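Local coordinates for glutamine synthetase (Streptomyces coelicolor, PDB 4BAX), which belongs to the glutamine synthetase family of enzymes, combining a beta-Grasp domain with a larger catalytic domain in an assembly of ten subunits, at residues S297-W302 and Y311-R316; P109-E114 and T233-K238; I248-S253 and D332-A337; K265-G270 and A319-Y324; L167-I172 and W181-G186. All blocks are in the same frame, centred on the assembly; numbering follows the deposited sequence.

Contact 1: S297-W302 and Y311-R316; sequences SVRIPW and YIEDRR
Arg299 and Glu313 form a hydrogen-bonded pair in a short antiparallel ladder, strand 298-300 against strand 312-314, within the curled sheet of the catalytic domain. The pairing puts both side chains on one face, and matching first torsions, CG anti to the backbone N (chi1 170° and 171°), send them out along similar paths so that their charged ends can meet. The guanidinium and carboxylate planes are turned by only 11°, yet the Arg299 NE to Glu313 OE1 salt bridge, 2.9 Å long, is bent and weak as a hydrogen bond. Arg315 NH1 donates to the same OE1 at 2.7 Å, arriving from above the carboxylate plane, and also lies over one face of the Arg299 guanidinium. One carboxylate oxygen thus serves two arginines and probably offsets their like charges.

On the face of Val298 and Asp314, Val298 CG2 rests 3.9 Å from Asp314 CA, while Val298 CG1 crosses Ile312 at an angle, 4.2 Å from its CB. Beyond the ladder, Pro301 CG touches Tyr311 CZ at 3.6 Å. Arg316 grips Asp314 side-on through NE and NH2, and Tyr267 OH bonds to Asp314 OD2. Closing an Asx turn, Arg316 N, 3.1 Å from Asp314 OD1, comes to it from the opposite face of the carboxylate plane to Arg316 NE.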
# COMPACT_ATOMS: atom_id res chain seq x y z
N SER A 297 -34.19 -37.56 -6.29
CA SER A 297 -34.61 -36.70 -5.18
C SER A 297 -34.26 -37.37 -3.83
O SER A 297 -33.74 -36.75 -2.89
CB SER A 297 -36.13 -36.45 -5.26
OG SER A 297 -36.50 -35.70 -6.41
N VAL A 298 -34.53 -38.67 -3.77
CA VAL A 298 -34.21 -39.46 -2.60
C VAL A 298 -33.35 -40.65 -3.00
O VAL A 298 -33.66 -41.37 -3.95
CB VAL A 298 -35.50 -39.95 -1.91
CG1 VAL A 298 -35.23 -41.15 -1.02
CG2 VAL A 298 -36.14 -38.81 -1.16
N ARG A 299 -32.27 -40.87 -2.26
CA ARG A 299 -31.40 -41.99 -2.57
C ARG A 299 -31.50 -43.11 -1.51
O ARG A 299 -31.57 -42.85 -0.30
CB ARG A 299 -29.95 -41.53 -2.72
CG ARG A 299 -28.97 -42.69 -2.81
CD ARG A 299 -27.55 -42.25 -3.08
NE ARG A 299 -26.88 -41.79 -1.87
CZ ARG A 299 -25.56 -41.76 -1.73
NH1 ARG A 299 -24.78 -42.19 -2.72
NH2 ARG A 299 -25.01 -41.32 -0.60
N ILE A 300 -31.52 -44.35 -2.00
CA ILE A 300 -31.35 -45.54 -1.17
C ILE A 300 -29.93 -46.05 -1.32
O ILE A 300 -29.57 -46.60 -2.37
CB ILE A 300 -32.32 -46.67 -1.58
CG1 ILE A 300 -33.77 -46.25 -1.33
CG2 ILE A 300 -31.98 -47.96 -0.84
CD1 ILE A 300 -34.75 -46.91 -2.25
N PRO A 301 -29.15 -45.95 -0.24
CA PRO A 301 -27.73 -46.34 -0.28
C PRO A 301 -27.60 -47.81 -0.62
O PRO A 301 -28.49 -48.61 -0.31
CB PRO A 301 -27.26 -46.06 1.15
CG PRO A 301 -28.23 -45.07 1.70
CD PRO A 301 -29.54 -45.47 1.09
N TRP A 302 -26.51 -48.17 -1.28
CA TRP A 302 -26.31 -49.54 -1.74
C TRP A 302 -26.27 -50.53 -0.55
O TRP A 302 -26.72 -51.68 -0.70
CB TRP A 302 -25.05 -49.64 -2.61
CG TRP A 302 -23.78 -49.36 -1.89
CD1 TRP A 302 -23.19 -48.13 -1.72
CD2 TRP A 302 -22.91 -50.31 -1.26
NE1 TRP A 302 -22.02 -48.26 -1.00
CE2 TRP A 302 -21.82 -49.59 -0.71
CE3 TRP A 302 -22.95 -51.70 -1.10
CZ2 TRP A 302 -20.78 -50.22 -0.02
CZ3 TRP A 302 -21.91 -52.33 -0.41
CH2 TRP A 302 -20.84 -51.58 0.12
N TYR A 311 -31.92 -46.95 6.12
CA TYR A 311 -32.53 -45.61 6.11
C TYR A 311 -32.63 -45.15 4.67
O TYR A 311 -32.13 -45.82 3.76
CB TYR A 311 -31.65 -44.63 6.90
CG TYR A 311 -30.24 -44.51 6.33
CD1 TYR A 311 -29.29 -45.50 6.58
CD2 TYR A 311 -29.88 -43.47 5.47
CE1 TYR A 311 -28.00 -45.43 6.05
CE2 TYR A 311 -28.58 -43.39 4.93
CZ TYR A 311 -27.64 -44.38 5.22
OH TYR A 311 -26.34 -44.35 4.71
N ILE A 312 -33.22 -43.98 4.47
CA ILE A 312 -33.21 -43.37 3.16
C ILE A 312 -32.60 -41.98 3.28
O ILE A 312 -32.63 -41.37 4.36
CB ILE A 312 -34.62 -43.28 2.51
CG1 ILE A 312 -35.56 -42.41 3.35
CG2 ILE A 312 -35.22 -44.67 2.30
CD1 ILE A 312 -36.96 -42.26 2.76
N GLU A 313 -32.09 -41.46 2.17
CA GLU A 313 -31.44 -40.17 2.15
C GLU A 313 -32.22 -39.23 1.25
O GLU A 313 -32.39 -39.48 0.06
CB GLU A 313 -30.01 -40.32 1.63
CG GLU A 313 -29.31 -39.00 1.36
CD GLU A 313 -27.97 -39.19 0.66
OE1 GLU A 313 -27.97 -39.42 -0.57
OE2 GLU A 313 -26.92 -39.07 1.33
N ASP A 314 -32.71 -38.15 1.85
CA ASP A 314 -33.39 -37.12 1.10
C ASP A 314 -32.38 -36.06 0.70
O ASP A 314 -31.84 -35.35 1.56
CB ASP A 314 -34.49 -36.49 1.95
CG ASP A 314 -35.43 -35.61 1.15
OD1 ASP A 314 -35.04 -35.18 0.04
OD2 ASP A 314 -36.57 -35.31 1.61
N ARG A 315 -32.12 -35.96 -0.61
CA ARG A 315 -31.08 -35.07 -1.13
C ARG A 315 -31.61 -33.67 -1.50
O ARG A 315 -30.84 -32.80 -1.90
CB ARG A 315 -30.39 -35.72 -2.33
CG ARG A 315 -29.85 -37.12 -2.05
CD ARG A 315 -29.31 -37.79 -3.31
NE ARG A 315 -28.18 -37.05 -3.85
CZ ARG A 315 -26.92 -37.18 -3.42
NH1 ARG A 315 -26.62 -38.05 -2.46
NH2 ARG A 315 -25.95 -36.45 -3.98
N ARG A 316 -32.92 -33.46 -1.37
CA ARG A 316 -33.55 -32.17 -1.70
C ARG A 316 -33.31 -30.95 -0.76
O ARG A 316 -33.23 -29.83 -1.25
CB ARG A 316 -35.04 -32.36 -1.92
CG ARG A 316 -35.36 -33.23 -3.12
CD ARG A 316 -36.84 -33.52 -3.15
NE ARG A 316 -37.19 -34.33 -1.99
CZ ARG A 316 -38.45 -34.55 -1.60
NH1 ARG A 316 -39.45 -34.03 -2.30
NH2 ARG A 316 -38.70 -35.30 -0.53

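Contact 2: P109-E114 and T233-K238; sequences PVFGIE and TNFSTK
Phe111 and Phe235 sit side by side as a non-hydrogen-bonded pair where strands 110-114 and 233-236 run antiparallel in the catalytic-domain sheet. Phe111 takes CG anti to its carbonyl carbon (chi1 -71°) and Phe235 takes CG anti to its backbone N (chi1 164°), a difference that leans the first ring toward the neighbouring strand.

Followed outward, Phe111 CB starts 3.8 Å from Asn234 O. CD2 then brings the edge of the ring to the methyl of Thr233, with CG2 at 3.6 Å. CE2 reaches Phe235 CD1 at 3.5 Å, and CZ, the far end of the ring, meets that same carbon. The two rings lie obliquely, their planes 35° apart, and Pro109 CB closes on the edge of Phe235 at CE1, 3.8 Å away. Helices 190-210 and 323-341 pack over this face, the first through Pro190 and Val193 on Phe111, the second through Leu330 on Phe111 and Cys334 on Phe235.

Four backbone bonds hold the ladder, including a reciprocal pair between Gly112 and Asn234 and another between Val110 and Ser236. The face carrying Val110, Asn234 and Ser236 is more polar, and Arg241 takes up Ser236 OG. There the Asn234 and Glu114 side chains cross at about a right angle, with Asn234 ND2 3.7 Å from Glu114 OE2.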
# COMPACT_ATOMS: atom_id res chain seq x y z
N PRO A 109 -38.68 -42.35 14.94
CA PRO A 109 -37.93 -41.75 13.84
C PRO A 109 -36.58 -41.20 14.32
O PRO A 109 -36.49 -40.66 15.42
CB PRO A 109 -38.86 -40.61 13.38
CG PRO A 109 -39.66 -40.27 14.61
CD PRO A 109 -39.87 -41.57 15.31
N VAL A 110 -35.56 -41.36 13.48
CA VAL A 110 -34.21 -40.90 13.78
C VAL A 110 -33.67 -40.16 12.55
O VAL A 110 -33.98 -40.50 11.41
CB VAL A 110 -33.31 -42.09 14.13
CG1 VAL A 110 -31.87 -41.67 14.29
CG2 VAL A 110 -33.81 -42.77 15.41
N PHE A 111 -32.89 -39.11 12.79
CA PHE A 111 -32.39 -38.30 11.69
C PHE A 111 -30.90 -38.09 11.73
O PHE A 111 -30.30 -37.98 12.81
CB PHE A 111 -33.07 -36.94 11.69
CG PHE A 111 -34.52 -36.99 11.29
CD1 PHE A 111 -35.51 -37.18 12.24
CD2 PHE A 111 -34.89 -36.87 9.95
CE1 PHE A 111 -36.85 -37.24 11.87
CE2 PHE A 111 -36.23 -36.93 9.58
CZ PHE A 111 -37.21 -37.11 10.54
N GLY A 112 -30.30 -38.02 10.54
CA GLY A 112 -28.96 -37.52 10.38
C GLY A 112 -28.98 -36.40 9.35
O GLY A 112 -29.59 -36.54 8.28
N ILE A 113 -28.32 -35.29 9.66
CA ILE A 113 -28.23 -34.18 8.72
C ILE A 113 -26.78 -33.82 8.33
O ILE A 113 -25.91 -33.62 9.19
CB ILE A 113 -29.03 -32.93 9.22
CG1 ILE A 113 -30.48 -33.36 9.56
CG2 ILE A 113 -29.04 -31.82 8.17
CD1 ILE A 113 -31.30 -32.31 10.23
N GLU A 114 -26.54 -33.78 7.02
CA GLU A 114 -25.22 -33.44 6.51
C GLU A 114 -25.29 -31.96 6.10
O GLU A 114 -25.84 -31.59 5.05
CB GLU A 114 -24.90 -34.32 5.31
CG GLU A 114 -25.09 -35.83 5.62
CD GLU A 114 -24.80 -36.74 4.43
OE1 GLU A 114 -24.74 -36.24 3.28
OE2 GLU A 114 -24.62 -37.97 4.64
N THR A 233 -30.72 -35.14 4.35
CA THR A 233 -31.32 -35.65 5.57
C THR A 233 -31.50 -37.17 5.50
O THR A 233 -32.11 -37.71 4.57
CB THR A 233 -32.64 -34.95 5.87
OG1 THR A 233 -32.43 -33.53 5.86
CG2 THR A 233 -33.16 -35.38 7.23
N ASN A 234 -30.93 -37.84 6.49
CA ASN A 234 -31.01 -39.28 6.63
C ASN A 234 -32.10 -39.63 7.62
O ASN A 234 -32.16 -39.07 8.72
CB ASN A 234 -29.67 -39.84 7.11
CG ASN A 234 -28.52 -39.49 6.19
OD1 ASN A 234 -28.54 -39.79 4.99
ND2 ASN A 234 -27.52 -38.80 6.74
N PHE A 235 -32.97 -40.55 7.21
CA PHE A 235 -34.15 -40.85 7.99
C PHE A 235 -34.50 -42.33 8.05
O PHE A 235 -34.42 -43.03 7.03
CB PHE A 235 -35.33 -40.07 7.43
CG PHE A 235 -36.64 -40.57 7.89
CD1 PHE A 235 -37.10 -40.32 9.17
CD2 PHE A 235 -37.43 -41.34 7.04
CE1 PHE A 235 -38.32 -40.78 9.58
CE2 PHE A 235 -38.66 -41.82 7.45
CZ PHE A 235 -39.11 -41.54 8.73
N SER A 236 -34.91 -42.78 9.23
CA SER A 236 -35.37 -44.15 9.41
C SER A 236 -36.33 -44.24 10.60
O SER A 236 -36.34 -43.39 11.49
CB SER A 236 -34.20 -45.15 9.60
OG SER A 236 -33.62 -45.09 10.91
N THR A 237 -37.11 -45.31 10.60
CA THR A 237 -37.97 -45.66 11.71
C THR A 237 -37.50 -47.04 12.12
O THR A 237 -36.68 -47.63 11.41
CB THR A 237 -39.45 -45.74 11.28
OG1 THR A 237 -39.59 -46.74 10.25
CG2 THR A 237 -39.99 -44.38 10.81
N LYS A 238 -38.03 -47.57 13.22
CA LYS A 238 -37.62 -48.88 13.72
C LYS A 238 -37.89 -49.94 12.63
O LYS A 238 -37.04 -50.81 12.37
CB LYS A 238 -38.38 -49.23 15.00
CG LYS A 238 -37.90 -50.48 15.72
CD LYS A 238 -38.80 -50.83 16.92
CE LYS A 238 -40.26 -51.12 16.49
NZ LYS A 238 -40.47 -52.42 15.75

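Contact 3: I248-S253 and D332-A337; sequences ITAAES and DTCCTA
Ser253 and Ala337 meet carbon to carbon, CB to CB at 3.5 Å, in the tight part of a crossing between helix 248-253 and helix 332-337. The segment axes approach to 8.5 Å at 132°, a spacing that small residues on both sides allow, and the backbones are nearest at Ala250 and Cys334, CA to CA 5.0 Å. Ser253 OG lies between its backbone N and carbonyl carbon (chi1 78°), and from there it turns back to donate to Ala250 O, one turn earlier, in the carbonyl plane and on a lone pair. With its proton spent inside its own helix, the hydroxyl meets the partner helix by packing alone: Cys334 CA lies 3.6 Å from Ser253 OG, and Cys334 SG 3.7 Å from it. The methyl of Thr333 fills in beside them, with CG2 3.5 Å from Ser253 O. The Thr333 hydroxyl is used elsewhere, bonded to His263.

Toward the partly exposed side the fit slackens. Thr249 CG2 comes no nearer than 4.1 Å to Ala337 O, and Thr249 OG1 bonds to Gln343 and Asp245 instead of crossing. No hydrogen bond joins the two segments at all. Both helices also lean on the sheet, Ala250 against Ile312 and Cys334 against Phe235. This is close helix-helix packing through small side chains, within the helical layer that backs one face of the catalytic-domain sheet.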
# COMPACT_ATOMS: atom_id res chain seq x y z
N ILE A 248 -39.16 -48.99 1.15
CA ILE A 248 -39.85 -48.67 -0.10
C ILE A 248 -41.09 -47.83 0.14
O ILE A 248 -41.34 -46.89 -0.61
CB ILE A 248 -40.20 -49.95 -0.90
CG1 ILE A 248 -38.92 -50.73 -1.19
CG2 ILE A 248 -40.87 -49.60 -2.22
CD1 ILE A 248 -37.82 -49.88 -1.83
N THR A 249 -41.84 -48.14 1.19
CA THR A 249 -43.05 -47.38 1.51
C THR A 249 -42.71 -45.92 1.81
O THR A 249 -43.35 -45.00 1.28
CB THR A 249 -43.79 -47.97 2.74
OG1 THR A 249 -43.98 -49.39 2.58
CG2 THR A 249 -45.14 -47.30 2.95
N ALA A 250 -41.66 -45.71 2.61
CA ALA A 250 -41.24 -44.37 2.94
C ALA A 250 -40.83 -43.61 1.67
O ALA A 250 -41.35 -42.53 1.42
CB ALA A 250 -40.10 -44.40 3.98
N ALA A 251 -40.03 -44.25 0.81
CA ALA A 251 -39.58 -43.61 -0.44
C ALA A 251 -40.74 -43.32 -1.38
O ALA A 251 -40.77 -42.27 -2.01
CB ALA A 251 -38.49 -44.46 -1.15
N GLU A 252 -41.69 -44.24 -1.46
CA GLU A 252 -42.86 -44.00 -2.30
C GLU A 252 -43.78 -42.89 -1.75
O GLU A 252 -44.33 -42.09 -2.52
CB GLU A 252 -43.65 -45.29 -2.56
CG GLU A 252 -42.84 -46.40 -3.21
CD GLU A 252 -43.31 -46.71 -4.60
OE1 GLU A 252 -44.49 -47.11 -4.72
OE2 GLU A 252 -42.52 -46.57 -5.57
N SER A 253 -43.89 -42.81 -0.42
CA SER A 253 -44.76 -41.83 0.24
C SER A 253 -44.39 -40.41 -0.15
O SER A 253 -45.26 -39.54 -0.24
CB SER A 253 -44.70 -41.99 1.77
OG SER A 253 -43.53 -41.40 2.29
N ASP A 332 -44.28 -36.44 9.16
CA ASP A 332 -45.70 -36.41 8.83
C ASP A 332 -45.94 -37.30 7.63
O ASP A 332 -46.75 -38.22 7.68
CB ASP A 332 -46.17 -34.98 8.50
CG ASP A 332 -47.69 -34.84 8.57
OD1 ASP A 332 -48.40 -35.81 8.26
OD2 ASP A 332 -48.18 -33.77 8.97
N THR A 333 -45.18 -37.07 6.57
CA THR A 333 -45.43 -37.81 5.35
C THR A 333 -45.12 -39.30 5.47
O THR A 333 -46.01 -40.14 5.31
CB THR A 333 -44.66 -37.17 4.16
OG1 THR A 333 -45.11 -35.83 3.94
CG2 THR A 333 -44.78 -38.02 2.89
N CYS A 334 -43.90 -39.62 5.86
CA CYS A 334 -43.46 -41.01 5.88
C CYS A 334 -44.13 -41.88 6.95
O CYS A 334 -44.66 -42.95 6.63
CB CYS A 334 -41.93 -41.08 6.02
SG CYS A 334 -41.02 -40.26 4.70
N CYS A 335 -44.14 -41.38 8.19
CA CYS A 335 -44.67 -42.14 9.32
C CYS A 335 -46.17 -42.40 9.17
O CYS A 335 -46.68 -43.45 9.57
CB CYS A 335 -44.40 -41.42 10.65
SG CYS A 335 -42.69 -41.41 11.20
N THR A 336 -46.86 -41.44 8.58
CA THR A 336 -48.28 -41.58 8.32
C THR A 336 -48.50 -42.68 7.29
O THR A 336 -49.34 -43.56 7.48
CB THR A 336 -48.89 -40.27 7.80
OG1 THR A 336 -48.98 -39.33 8.88
CG2 THR A 336 -50.26 -40.50 7.21
N ALA A 337 -47.71 -42.65 6.22
CA ALA A 337 -47.84 -43.67 5.20
C ALA A 337 -47.49 -45.04 5.75
O ALA A 337 -48.16 -46.02 5.41
CB ALA A 337 -46.99 -43.33 4.00

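Contact 4: K265-G270 and A319-Y324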
# COMPACT_ATOMS: atom_id res chain seq x y z
N LYS A 265 -41.35 -26.80 -1.25
CA LYS A 265 -41.61 -25.36 -0.95
C LYS A 265 -41.28 -24.96 0.47
O LYS A 265 -41.37 -23.77 0.82
CB LYS A 265 -43.07 -24.95 -1.24
CG LYS A 265 -44.11 -25.59 -0.34
CD LYS A 265 -45.51 -25.08 -0.65
CE LYS A 265 -46.67 -25.81 0.06
NZ LYS A 265 -47.75 -24.81 -0.10
N ASN A 266 -40.89 -25.92 1.30
CA ASN A 266 -40.45 -25.65 2.68
C ASN A 266 -39.01 -26.04 2.92
O ASN A 266 -38.54 -26.08 4.08
CB ASN A 266 -41.35 -26.39 3.68
CG ASN A 266 -42.73 -25.84 3.75
OD1 ASN A 266 -42.95 -24.80 4.36
ND2 ASN A 266 -43.68 -26.53 3.12
N TYR A 267 -38.30 -26.31 1.83
CA TYR A 267 -36.96 -26.87 1.92
C TYR A 267 -35.86 -25.82 1.78
O TYR A 267 -34.69 -26.16 1.60
CB TYR A 267 -36.78 -27.96 0.87
CG TYR A 267 -37.07 -29.36 1.35
CD1 TYR A 267 -37.70 -29.60 2.57
CD2 TYR A 267 -36.72 -30.45 0.57
CE1 TYR A 267 -37.97 -30.91 2.99
CE2 TYR A 267 -36.97 -31.76 0.99
CZ TYR A 267 -37.60 -31.98 2.18
OH TYR A 267 -37.84 -33.29 2.55
N GLY A 268 -36.25 -24.55 1.87
CA GLY A 268 -35.28 -23.49 1.87
C GLY A 268 -35.47 -22.52 0.73
O GLY A 268 -35.93 -22.88 -0.35
N ALA A 269 -35.07 -21.28 0.97
CA ALA A 269 -35.25 -20.22 -0.00
C ALA A 269 -34.24 -20.35 -1.14
O ALA A 269 -33.05 -20.63 -0.90
CB ALA A 269 -35.14 -18.86 0.69
N GLY A 270 -34.70 -20.19 -2.37
CA GLY A 270 -33.79 -20.27 -3.49
C GLY A 270 -33.49 -21.69 -3.94
O GLY A 270 -32.49 -21.91 -4.64
N ALA A 319 -29.10 -26.08 2.23
CA ALA A 319 -28.29 -25.81 3.42
C ALA A 319 -28.98 -24.80 4.34
O ALA A 319 -28.69 -24.77 5.54
CB ALA A 319 -26.91 -25.31 3.03
N ASN A 320 -29.89 -23.99 3.78
CA ASN A 320 -30.61 -23.00 4.59
C ASN A 320 -31.99 -23.48 5.07
O ASN A 320 -32.80 -22.66 5.50
CB ASN A 320 -30.71 -21.64 3.87
CG ASN A 320 -31.57 -21.70 2.62
OD1 ASN A 320 -31.99 -22.79 2.19
ND2 ASN A 320 -31.81 -20.55 2.01
N VAL A 321 -32.25 -24.78 5.00
CA VAL A 321 -33.51 -25.30 5.53
C VAL A 321 -33.57 -25.18 7.05
O VAL A 321 -32.55 -25.27 7.74
CB VAL A 321 -33.72 -26.78 5.12
CG1 VAL A 321 -32.73 -27.71 5.84
CG2 VAL A 321 -35.18 -27.20 5.34
N ASP A 322 -34.76 -24.92 7.58
CA ASP A 322 -35.01 -25.01 9.02
C ASP A 322 -35.14 -26.50 9.35
O ASP A 322 -36.03 -27.18 8.83
CB ASP A 322 -36.32 -24.28 9.36
CG ASP A 322 -36.57 -24.17 10.87
OD1 ASP A 322 -36.00 -24.96 11.66
OD2 ASP A 322 -37.34 -23.27 11.28
N PRO A 323 -34.27 -27.00 10.25
CA PRO A 323 -34.32 -28.42 10.67
C PRO A 323 -35.66 -28.81 11.29
O PRO A 323 -36.15 -29.92 11.02
CB PRO A 323 -33.17 -28.54 11.69
CG PRO A 323 -32.82 -27.13 12.07
CD PRO A 323 -33.15 -26.27 10.87
N TYR A 324 -36.29 -27.89 12.01
CA TYR A 324 -37.59 -28.15 12.64
C TYR A 324 -38.63 -28.50 11.58
O TYR A 324 -39.50 -29.36 11.80
CB TYR A 324 -38.07 -26.92 13.43
CG TYR A 324 -37.27 -26.60 14.69
CD1 TYR A 324 -36.94 -27.59 15.60
CD2 TYR A 324 -36.79 -25.31 14.93
CE1 TYR A 324 -36.19 -27.31 16.73
CE2 TYR A 324 -36.04 -25.02 16.06
CZ TYR A 324 -35.74 -26.02 16.96
OH TYR A 324 -35.00 -25.75 18.08
O HOH W 1 -37.48 -24.41 5.69
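Asn320 reaches Ala269 with the one direct hydrogen bond between the loop 265-270 and the approach to helix 323-341. Its ND2 donates to Ala269 O at 3.2 Å, nearly straight at 166°, with the acceptor in the amide plane and the donor on a carbonyl lone pair. The other end of that amide, Asn320 OD1, settles 3.4 Å from Gly268 CA, a place open to it because Gly268 has no side chain.

Val321 packs on the loop backbone at two carbonyls. Its CG2 stands anti to the backbone N, which carries the methyl over the loop to 3.8 Å from Asn266 O, while Val321 CB lies 3.7 Å from Tyr267 O. The same CG2 makes a loose apolar contact with the Tyr267 ring at CD1, 4.4 Å away. Between the two segments a water donates to Asn266 O at 2.6 Å and accepts only weakly from Asp322 N.

Further out, Asp322 is the N-cap of the helix: its OD1 accepts Tyr324 N at 3.0 Å, from above the carboxylate plane. Trp198 NE1 bonds to the same OD1 and Thr93 to OD2, so both carboxylate oxygens have further partners. On the loop side, Tyr267 OH bonds to His263, and a backbone bond to Asn318 ties Tyr267 to the chain just ahead of 319-324.

The chemistry is that of one neutral amide, a valine and a water meeting the loop backbone. The single direct bond, Asn320 ND2 to Ala269 O, is uncharged and the water's second bond is weak, so no ionic pairing joins the segments.

Contact 5: L167-I172 and W181-G186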
# COMPACT_ATOMS: atom_id res chain seq x y z
N LEU A 167 -22.38 -31.96 21.26
CA LEU A 167 -23.25 -32.24 20.13
C LEU A 167 -22.89 -33.52 19.38
O LEU A 167 -21.72 -33.94 19.37
CB LEU A 167 -23.26 -31.06 19.17
CG LEU A 167 -23.49 -29.71 19.83
CD1 LEU A 167 -23.55 -28.64 18.70
CD2 LEU A 167 -24.77 -29.77 20.66
N GLY A 168 -23.89 -34.17 18.80
CA GLY A 168 -23.65 -35.44 18.12
C GLY A 168 -23.15 -35.22 16.71
O GLY A 168 -23.91 -35.29 15.73
N ILE A 169 -21.86 -34.93 16.60
CA ILE A 169 -21.25 -34.74 15.31
C ILE A 169 -20.61 -36.05 14.93
O ILE A 169 -19.84 -36.61 15.71
CB ILE A 169 -20.16 -33.66 15.39
CG1 ILE A 169 -20.71 -32.39 16.04
CG2 ILE A 169 -19.60 -33.38 14.00
CD1 ILE A 169 -21.81 -31.74 15.24
N SER A 170 -20.90 -36.55 13.72
CA SER A 170 -20.33 -37.83 13.32
C SER A 170 -19.12 -37.67 12.44
O SER A 170 -18.26 -38.57 12.38
CB SER A 170 -21.37 -38.72 12.62
OG SER A 170 -22.14 -37.96 11.70
N GLY A 171 -19.05 -36.53 11.75
CA GLY A 171 -17.94 -36.24 10.86
C GLY A 171 -17.97 -34.84 10.28
O GLY A 171 -18.96 -34.11 10.41
N ILE A 172 -16.85 -34.47 9.68
CA ILE A 172 -16.75 -33.25 8.88
C ILE A 172 -15.91 -33.58 7.65
O ILE A 172 -15.08 -34.51 7.69
CB ILE A 172 -16.09 -32.07 9.67
CG1 ILE A 172 -14.68 -32.45 10.14
CG2 ILE A 172 -16.91 -31.66 10.88
CD1 ILE A 172 -13.71 -31.30 10.14
N TRP A 181 -17.69 -26.60 2.95
CA TRP A 181 -17.46 -27.62 3.96
C TRP A 181 -18.77 -28.26 4.40
O TRP A 181 -19.87 -27.73 4.13
CB TRP A 181 -16.75 -27.01 5.17
CG TRP A 181 -15.36 -26.53 4.90
CD1 TRP A 181 -15.00 -25.31 4.40
CD2 TRP A 181 -14.14 -27.25 5.10
NE1 TRP A 181 -13.64 -25.22 4.30
CE2 TRP A 181 -13.09 -26.40 4.72
CE3 TRP A 181 -13.84 -28.53 5.58
CZ2 TRP A 181 -11.75 -26.79 4.80
CZ3 TRP A 181 -12.51 -28.91 5.66
CH2 TRP A 181 -11.49 -28.04 5.28
N GLU A 182 -18.62 -29.40 5.08
CA GLU A 182 -19.75 -30.13 5.63
C GLU A 182 -19.45 -30.69 7.01
O GLU A 182 -18.32 -31.07 7.29
CB GLU A 182 -20.14 -31.26 4.69
CG GLU A 182 -21.42 -31.97 5.05
CD GLU A 182 -21.62 -33.24 4.23
OE1 GLU A 182 -21.91 -33.12 3.00
OE2 GLU A 182 -21.47 -34.36 4.78
N PHE A 183 -20.47 -30.70 7.86
CA PHE A 183 -20.45 -31.47 9.11
C PHE A 183 -21.74 -32.26 9.24
O PHE A 183 -22.79 -31.83 8.77
CB PHE A 183 -20.15 -30.58 10.34
CG PHE A 183 -21.26 -29.61 10.68
CD1 PHE A 183 -22.35 -29.99 11.45
CD2 PHE A 183 -21.23 -28.30 10.21
CE1 PHE A 183 -23.38 -29.09 11.76
CE2 PHE A 183 -22.25 -27.41 10.51
CZ PHE A 183 -23.32 -27.81 11.29
N GLN A 184 -21.67 -33.44 9.85
CA GLN A 184 -22.82 -34.33 9.92
C GLN A 184 -23.32 -34.44 11.35
O GLN A 184 -22.54 -34.78 12.25
CB GLN A 184 -22.46 -35.71 9.36
CG GLN A 184 -22.00 -35.69 7.91
CD GLN A 184 -20.52 -36.02 7.78
OE1 GLN A 184 -19.99 -36.80 8.57
NE2 GLN A 184 -19.83 -35.41 6.80
N VAL A 185 -24.61 -34.17 11.56
CA VAL A 185 -25.21 -34.27 12.87
C VAL A 185 -26.16 -35.46 12.92
O VAL A 185 -27.06 -35.59 12.08
CB VAL A 185 -25.99 -33.01 13.25
CG1 VAL A 185 -26.41 -33.09 14.72
CG2 VAL A 185 -25.15 -31.79 13.01
N GLY A 186 -25.98 -36.31 13.92
CA GLY A 186 -26.83 -37.47 14.09
C GLY A 186 -26.00 -38.73 14.32
O GLY A 186 -24.78 -38.67 14.40
O HOH W 2 -20.78 -39.09 9.35
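Ser170 OG stands between its backbone N and carbonyl carbon (chi1 43°), and Gln184 bends at chi2 (111°), folding its amide back over Gly171. These torsions turn the two polar ends toward a shared water, which joins Ser170 OG to Gln184 OE1 and donates to the latter. Ser170 OG also packs 3.3 Å from Gln184 CB. The far end of the amide is fixed as well, since Gln184 NE2 donates to Glu182 OE2 at 2.8 Å.

The backbone path explains this meeting. Ser170 N bonds to Gln184 O at 2.8 Å and Gln184 N to Gly171 O at 2.8 Å, so two residues of one strand stand opposite a single residue of the other, a beta bulge. Regular pairing resumes on both sides of it, and the apolar face closes there: Ile172 CG2 packs on Phe183 CB at 3.5 Å, while Ile169 CD1 meets Val185 CG2 at 4.0 Å. Helices 152-164 and 190-210 lie against that face, touching Ile169 and Phe183 respectively.

Ile172 also pairs antiparallel with a strand of the second subunit, where it packs on Thr24 of that chain. This is a bulged beta hairpin whose edge extends the sheet into a neighbouring subunit, and sheets shared between adjacent subunits are a feature of glutamine synthetases.

In the fold
Contacts 1, 2 and 5 are rungs of one curled sheet: strand 110-121 adjoins 180-188 on one side and 231-236 on the other, and 231-236 in turn adjoins 312-314. All three are largely buried, but their polar chemistry differs, with a salt-bridge network in contact 1, mainly backbone bonds and a phenylalanine pair in contact 2 and an amide-water cluster in contact 5, which also borders another subunit. Contact 3, buried but without hydrogen bonds across it, packs helices beneath contacts 1 and 2. Contact 4, only partly buried, shares helix 323-341 with contact 3 and meets contact 1 through Tyr267.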